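Local coordinates for protein putative modulator of DNA gyrase (Bacteroides thetaiotaomicron, PDB 1VPB) that probably acts as a metallopeptidase of the PmbA/TldD (U62) family and is a putative modulator of DNA gyrase, at residues 157-171 and 185-199. Residues are numbered along the deposited sequence; the frame is centred on the assembly and turned at random. Where two conformers were deposited one is given.
Sequences ERIISVGSSYGDGED and TKSTWYSLSADITIR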
loop_
_atom_site.group_PDB
_atom_site.type_symbol
_atom_site.label_atom_id
_atom_site.label_comp_id
_atom_site.label_asym_id
_atom_site.label_seq_id
_atom_site.Cartn_x
_atom_site.Cartn_y
_atom_site.Cartn_z
ATOM N N GLU A 157 -28.039 16.597 12.214
ATOM C CA GLU A 157 -28.713 15.331 12.538
ATOM C C GLU A 157 -28.234 14.168 11.678
ATOM O O GLU A 157 -28.057 13.023 12.172
ATOM C CB GLU A 157 -30.243 15.511 12.348
ATOM C CG GLU A 157 -31.127 14.328 12.758
ATOM C CD GLU A 157 -31.270 13.248 11.687
ATOM O OE1 GLU A 157 -31.301 13.587 10.467
ATOM O OE2 GLU A 157 -31.371 12.041 12.075
ATOM N N ARG A 158 -28.037 14.475 10.359
ATOM C CA ARG A 158 -27.660 13.429 9.437
ATOM C C ARG A 158 -26.301 12.829 9.745
ATOM O O ARG A 158 -25.985 11.749 9.245
ATOM C CB ARG A 158 -27.771 13.923 8.003
ATOM C CG ARG A 158 -29.227 14.122 7.638
ATOM C CD ARG A 158 -29.447 14.960 6.425
ATOM N NE ARG A 158 -28.949 16.322 6.594
ATOM C CZ ARG A 158 -29.314 17.344 5.830
ATOM N NH1 ARG A 158 -30.202 17.183 4.838
ATOM N NH2 ARG A 158 -28.784 18.542 6.063
ATOM N N ILE A 159 -25.506 13.476 10.598
ATOM C CA ILE A 159 -24.125 13.021 10.778
ATOM C C ILE A 159 -24.043 11.641 11.429
ATOM O O ILE A 159 -24.646 11.412 12.464
ATOM C CB ILE A 159 -23.295 14.006 11.643
ATOM C CG1 ILE A 159 -23.118 15.375 10.962
ATOM C CG2 ILE A 159 -21.950 13.375 12.007
ATOM C CD1 ILE A 159 -22.403 16.417 11.876
ATOM N N ILE A 160 -23.245 10.742 10.858
ATOM C CA ILE A 160 -23.035 9.415 11.424
ATOM C C ILE A 160 -21.726 9.348 12.235
ATOM O O ILE A 160 -21.721 8.829 13.350
ATOM C CB ILE A 160 -23.028 8.383 10.282
ATOM C CG1 ILE A 160 -24.457 8.237 9.748
ATOM C CG2 ILE A 160 -22.484 7.030 10.760
ATOM C CD1 ILE A 160 -24.546 7.386 8.529
ATOM N N SER A 161 -20.648 9.888 11.683
ATOM C CA SER A 161 -19.345 9.826 12.336
ATOM C C SER A 161 -18.494 11.021 11.927
ATOM O O SER A 161 -18.527 11.419 10.758
ATOM C CB SER A 161 -18.619 8.546 11.919
ATOM O OG SER A 161 -17.385 8.419 12.603
ATOM N N VAL A 162 -17.749 11.563 12.899
ATOM C CA VAL A 162 -16.777 12.636 12.658
ATOM C C VAL A 162 -15.406 12.152 13.126
ATOM O O VAL A 162 -15.206 11.927 14.303
ATOM C CB VAL A 162 -17.107 13.911 13.442
ATOM C CG1 VAL A 162 -16.020 14.998 13.220
ATOM C CG2 VAL A 162 -18.526 14.434 13.064
ATOM N N GLY A 163 -14.525 11.960 12.185
ATOM C CA GLY A 163 -13.132 11.632 12.466
ATOM C C GLY A 163 -12.268 12.864 12.300
ATOM O O GLY A 163 -12.535 13.726 11.461
ATOM N N SER A 164 -11.228 12.969 13.115
ATOM C CA SER A 164 -10.207 13.974 12.886
ATOM C C SER A 164 -8.840 13.392 13.210
ATOM O O SER A 164 -8.708 12.410 13.962
ATOM C CB SER A 164 -10.469 15.220 13.742
ATOM O OG SER A 164 -10.591 14.916 15.109
ATOM N N SER A 165 -7.825 14.024 12.695
ATOM C CA SER A 165 -6.470 13.542 12.837
ATOM C C SER A 165 -5.484 14.685 12.917
ATOM O O SER A 165 -5.646 15.725 12.242
ATOM C CB SER A 165 -6.086 12.709 11.610
ATOM O OG SER A 165 -7.042 11.668 11.424
ATOM N N TYR A 166 -4.427 14.453 13.685
ATOM C CA TYR A 166 -3.225 15.258 13.668
ATOM C C TYR A 166 -2.060 14.372 13.262
ATOM O O TYR A 166 -1.945 13.237 13.715
ATOM C CB TYR A 166 -2.972 15.831 15.083
ATOM C CG TYR A 166 -1.626 16.485 15.226
ATOM C CD1 TYR A 166 -0.467 15.743 15.410
ATOM C CD2 TYR A 166 -1.477 17.883 15.043
ATOM C CE1 TYR A 166 0.781 16.356 15.479
ATOM C CE2 TYR A 166 -0.242 18.477 15.079
ATOM C CZ TYR A 166 0.884 17.726 15.332
ATOM O OH TYR A 166 2.137 18.302 15.415
ATOM N N GLY A 167 -1.184 14.858 12.413
ATOM C CA GLY A 167 0.072 14.197 12.111
ATOM C C GLY A 167 1.230 15.193 12.089
ATOM O O GLY A 167 1.063 16.323 11.691
ATOM N N ASP A 168 2.415 14.756 12.484
ATOM C CA ASP A 168 3.596 15.514 12.188
ATOM C C ASP A 168 4.786 14.604 11.933
ATOM O O ASP A 168 4.720 13.384 12.102
ATOM C CB ASP A 168 3.898 16.572 13.257
ATOM C CG ASP A 168 4.386 15.998 14.601
ATOM O OD1 ASP A 168 5.116 14.951 14.594
ATOM O OD2 ASP A 168 4.077 16.601 15.659
ATOM N N GLY A 169 5.861 15.200 11.474
ATOM C CA GLY A 169 7.132 14.490 11.329
ATOM C C GLY A 169 8.319 15.364 11.079
ATOM O O GLY A 169 8.181 16.556 10.729
ATOM N N GLU A 170 9.494 14.797 11.274
ATOM C CA GLU A 170 10.736 15.414 10.883
ATOM C C GLU A 170 11.518 14.366 10.094
ATOM O O GLU A 170 11.427 13.180 10.405
ATOM C CB GLU A 170 11.531 15.906 12.085
ATOM C CG GLU A 170 11.825 14.833 13.092
ATOM C CD GLU A 170 12.644 15.254 14.311
ATOM O OE1 GLU A 170 13.229 16.332 14.348
ATOM O OE2 GLU A 170 12.727 14.414 15.226
ATOM N N ASP A 171 12.284 14.816 9.129
ATOM C CA ASP A 171 13.036 13.946 8.210
ATOM C C ASP A 171 14.386 14.556 8.008
ATOM O O ASP A 171 14.513 15.766 7.794
ATOM C CB ASP A 171 12.308 13.806 6.905
ATOM C CG ASP A 171 11.056 13.026 7.038
ATOM O OD1 ASP A 171 11.153 11.785 7.023
ATOM O OD2 ASP A 171 9.958 13.557 7.084
ATOM N N THR A 185 19.914 17.152 3.938
ATOM C CA THR A 185 18.611 17.823 3.978
ATOM C C THR A 185 17.927 17.603 5.305
ATOM O O THR A 185 18.221 16.660 6.037
ATOM C CB THR A 185 17.739 17.339 2.849
ATOM O OG1 THR A 185 17.509 15.902 2.967
ATOM C CG2 THR A 185 18.391 17.553 1.529
ATOM N N LYS A 186 17.011 18.512 5.663
ATOM C CA LYS A 186 16.181 18.331 6.866
ATOM C C LYS A 186 14.895 19.097 6.608
ATOM O O LYS A 186 14.908 20.122 5.949
ATOM C CB LYS A 186 16.833 18.836 8.177
ATOM C CG LYS A 186 17.220 20.291 8.137
ATOM C CD LYS A 186 17.927 20.724 9.432
ATOM C CE LYS A 186 18.478 22.126 9.288
ATOM N NZ LYS A 186 18.705 22.653 10.646
ATOM N N SER A 187 13.786 18.524 7.057
ATOM C CA SER A 187 12.498 19.164 6.947
ATOM C C SER A 187 11.519 18.662 7.996
ATOM O O SER A 187 11.690 17.576 8.597
ATOM C CB SER A 187 11.915 18.983 5.565
ATOM O OG SER A 187 11.691 17.602 5.296
ATOM N N THR A 188 10.458 19.465 8.192
ATOM C CA THR A 188 9.346 19.111 9.064
ATOM C C THR A 188 8.047 19.208 8.308
ATOM O O THR A 188 7.975 19.796 7.186
ATOM C CB THR A 188 9.287 20.032 10.330
ATOM O OG1 THR A 188 9.386 21.412 9.867
ATOM C CG2 THR A 188 10.440 19.789 11.216
ATOM N N TRP A 189 7.026 18.585 8.871
ATOM C CA TRP A 189 5.663 18.725 8.377
ATOM C C TRP A 189 4.673 18.537 9.499
ATOM O O TRP A 189 4.916 17.821 10.463
ATOM C CB TRP A 189 5.336 17.778 7.205
ATOM C CG TRP A 189 5.382 16.350 7.569
ATOM C CD1 TRP A 189 6.484 15.534 7.555
ATOM C CD2 TRP A 189 4.290 15.548 8.081
ATOM N NE1 TRP A 189 6.133 14.285 8.008
ATOM C CE2 TRP A 189 4.792 14.245 8.293
ATOM C CE3 TRP A 189 2.942 15.782 8.322
ATOM C CZ2 TRP A 189 3.987 13.203 8.806
ATOM C CZ3 TRP A 189 2.141 14.737 8.806
ATOM C CH2 TRP A 189 2.674 13.467 9.031
ATOM N N TYR A 190 3.513 19.165 9.318
ATOM C CA TYR A 190 2.408 19.061 10.222
ATOM C C TYR A 190 1.123 19.010 9.412
ATOM O O TYR A 190 1.033 19.640 8.351
ATOM C CB TYR A 190 2.313 20.314 11.102
ATOM C CG TYR A 190 3.580 20.673 11.851
ATOM C CD1 TYR A 190 4.562 21.455 11.254
ATOM C CD2 TYR A 190 3.796 20.248 13.158
ATOM C CE1 TYR A 190 5.737 21.779 11.940
ATOM C CE2 TYR A 190 4.954 20.582 13.845
ATOM C CZ TYR A 190 5.913 21.344 13.240
ATOM O OH TYR A 190 7.067 21.728 13.918
ATOM N N SER A 191 0.142 18.267 9.907
ATOM C CA SER A 191 -1.142 18.180 9.217
ATOM C C SER A 191 -2.293 17.965 10.138
ATOM O O SER A 191 -2.167 17.332 11.198
ATOM C CB SER A 191 -1.091 17.074 8.179
ATOM O OG SER A 191 -2.195 17.182 7.303
ATOM N N LEU A 192 -3.455 18.505 9.742
ATOM C CA LEU A 192 -4.695 18.290 10.451
ATOM C C LEU A 192 -5.755 17.945 9.440
ATOM O O LEU A 192 -5.796 18.506 8.346
ATOM C CB LEU A 192 -5.137 19.541 11.214
ATOM C CG LEU A 192 -4.428 19.883 12.530
ATOM C CD1 LEU A 192 -4.684 21.385 12.865
ATOM C CD2 LEU A 192 -4.914 18.997 13.626
ATOM N N SER A 193 -6.630 17.035 9.795
ATOM C CA SER A 193 -7.679 16.622 8.895
ATOM C C SER A 193 -8.969 16.286 9.618
ATOM O O SER A 193 -9.021 16.055 10.836
ATOM C CB SER A 193 -7.226 15.432 8.031
ATOM O OG SER A 193 -7.175 14.260 8.794
ATOM N N ALA A 194 -10.048 16.344 8.851
ATOM C CA ALA A 194 -11.360 15.841 9.278
ATOM C C ALA A 194 -11.933 14.917 8.223
ATOM O O ALA A 194 -11.718 15.121 7.044
ATOM C CB ALA A 194 -12.361 16.970 9.507
ATOM N N ASP A 195 -12.711 13.942 8.669
ATOM C CA ASP A 195 -13.481 13.103 7.752
ATOM C C ASP A 195 -14.848 12.859 8.390
ATOM O O ASP A 195 -14.958 12.535 9.586
ATOM C CB ASP A 195 -12.730 11.814 7.406
ATOM C CG ASP A 195 -12.500 10.953 8.592
ATOM O OD1 ASP A 195 -13.486 10.304 9.015
ATOM O OD2 ASP A 195 -11.398 10.849 9.177
ATOM N N ILE A 196 -15.897 13.057 7.609
ATOM C CA ILE A 196 -17.236 13.038 8.135
ATOM C C ILE A 196 -18.099 12.177 7.247
ATOM O O ILE A 196 -18.009 12.284 6.046
ATOM C CB ILE A 196 -17.822 14.463 8.151
ATOM C CG1 ILE A 196 -16.936 15.361 9.009
ATOM C CG2 ILE A 196 -19.279 14.437 8.638
ATOM C CD1 ILE A 196 -17.391 16.788 9.143
ATOM N N THR A 197 -18.914 11.342 7.869
ATOM C CA THR A 197 -19.851 10.478 7.178
ATOM C C THR A 197 -21.262 10.823 7.618
ATOM O O THR A 197 -21.511 11.080 8.802
ATOM C CB THR A 197 -19.514 9.030 7.494
ATOM O OG1 THR A 197 -18.271 8.693 6.846
ATOM C CG2 THR A 197 -20.546 8.079 6.908
ATOM N N ILE A 198 -22.191 10.830 6.665
ATOM C CA ILE A 198 -23.565 11.182 6.965
ATOM C C ILE A 198 -24.556 10.192 6.385
ATOM O O ILE A 198 -24.208 9.367 5.538
ATOM C CB ILE A 198 -23.905 12.623 6.478
ATOM C CG1 ILE A 198 -24.010 12.688 4.946
ATOM C CG2 ILE A 198 -22.856 13.623 7.004
ATOM C CD1 ILE A 198 -24.498 14.026 4.448
ATOM N N ARG A 199 -25.787 10.287 6.873
ATOM C CA ARG A 199 -26.914 9.493 6.387
ATOM C C ARG A 199 -27.424 10.107 5.093
ATOM O O ARG A 199 -27.891 11.247 5.087
ATOM C CB ARG A 199 -28.045 9.482 7.428
ATOM C CG ARG A 199 -29.241 8.581 7.089
ATOM C CD ARG A 199 -30.456 8.786 7.999
ATOM N NE ARG A 199 -31.151 10.051 7.721
ATOM C CZ ARG A 199 -31.233 11.107 8.539
ATOM N NH1 ARG A 199 -30.674 11.108 9.748
ATOM N NH2 ARG A 199 -31.896 12.187 8.136
HETATM O O HOH W 1 -9.492 12.646 9.795
HETATM O O HOH W 2 8.089 12.071 8.445
HETATM O O HOH W 3 9.672 15.900 6.487
#
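Segments 159-171 and 185-198, parts of longer strands, run antiparallel, their axes 4.4 Å apart at closest; hydrogen-bonded pairs, from S161-T197 to D171-S187, alternate with non-hydrogen-bonded ones. Near one end I160 N and S161 N both donate to T197 O, a classic beta bulge that shifts the register by one residue. W189, its CG held between backbone N and carbonyl carbon (chi1 64°), folds its indole across to G167, D168 and G169; G169 CA makes a CH-pi contact over the five-membered ring, 3.9 Å from its centroid. G169 has no side chain, and the indole lies directly over its backbone. W189 NE1 donates to a water oxygen at 3.0 Å, which in turn donates to D171 OD2, the D171 carboxylate lying nearly coplanar with the indole. With an alanine here instead of W189, the backbone of G167 to G169 would probably lose its indole cover and D171 its water link to NE1. The two strands are arms of one long hairpin inside a six-stranded antiparallel sheet, strand 36-52 flanking the first and 207-214 the second. On the opposite face, toward helix 138-150, Y166 and Y190 lie side by side, Y166 OH reaching the ring edge 3.4 Å from Y190 CD2. Y166 OH also donates to the anti lone pair of D168 OD2 at 2.6 Å, an oxygen salt-bridged to K141. On the W189 face, one water joins S165 OG, S193 OG and D195 OD2.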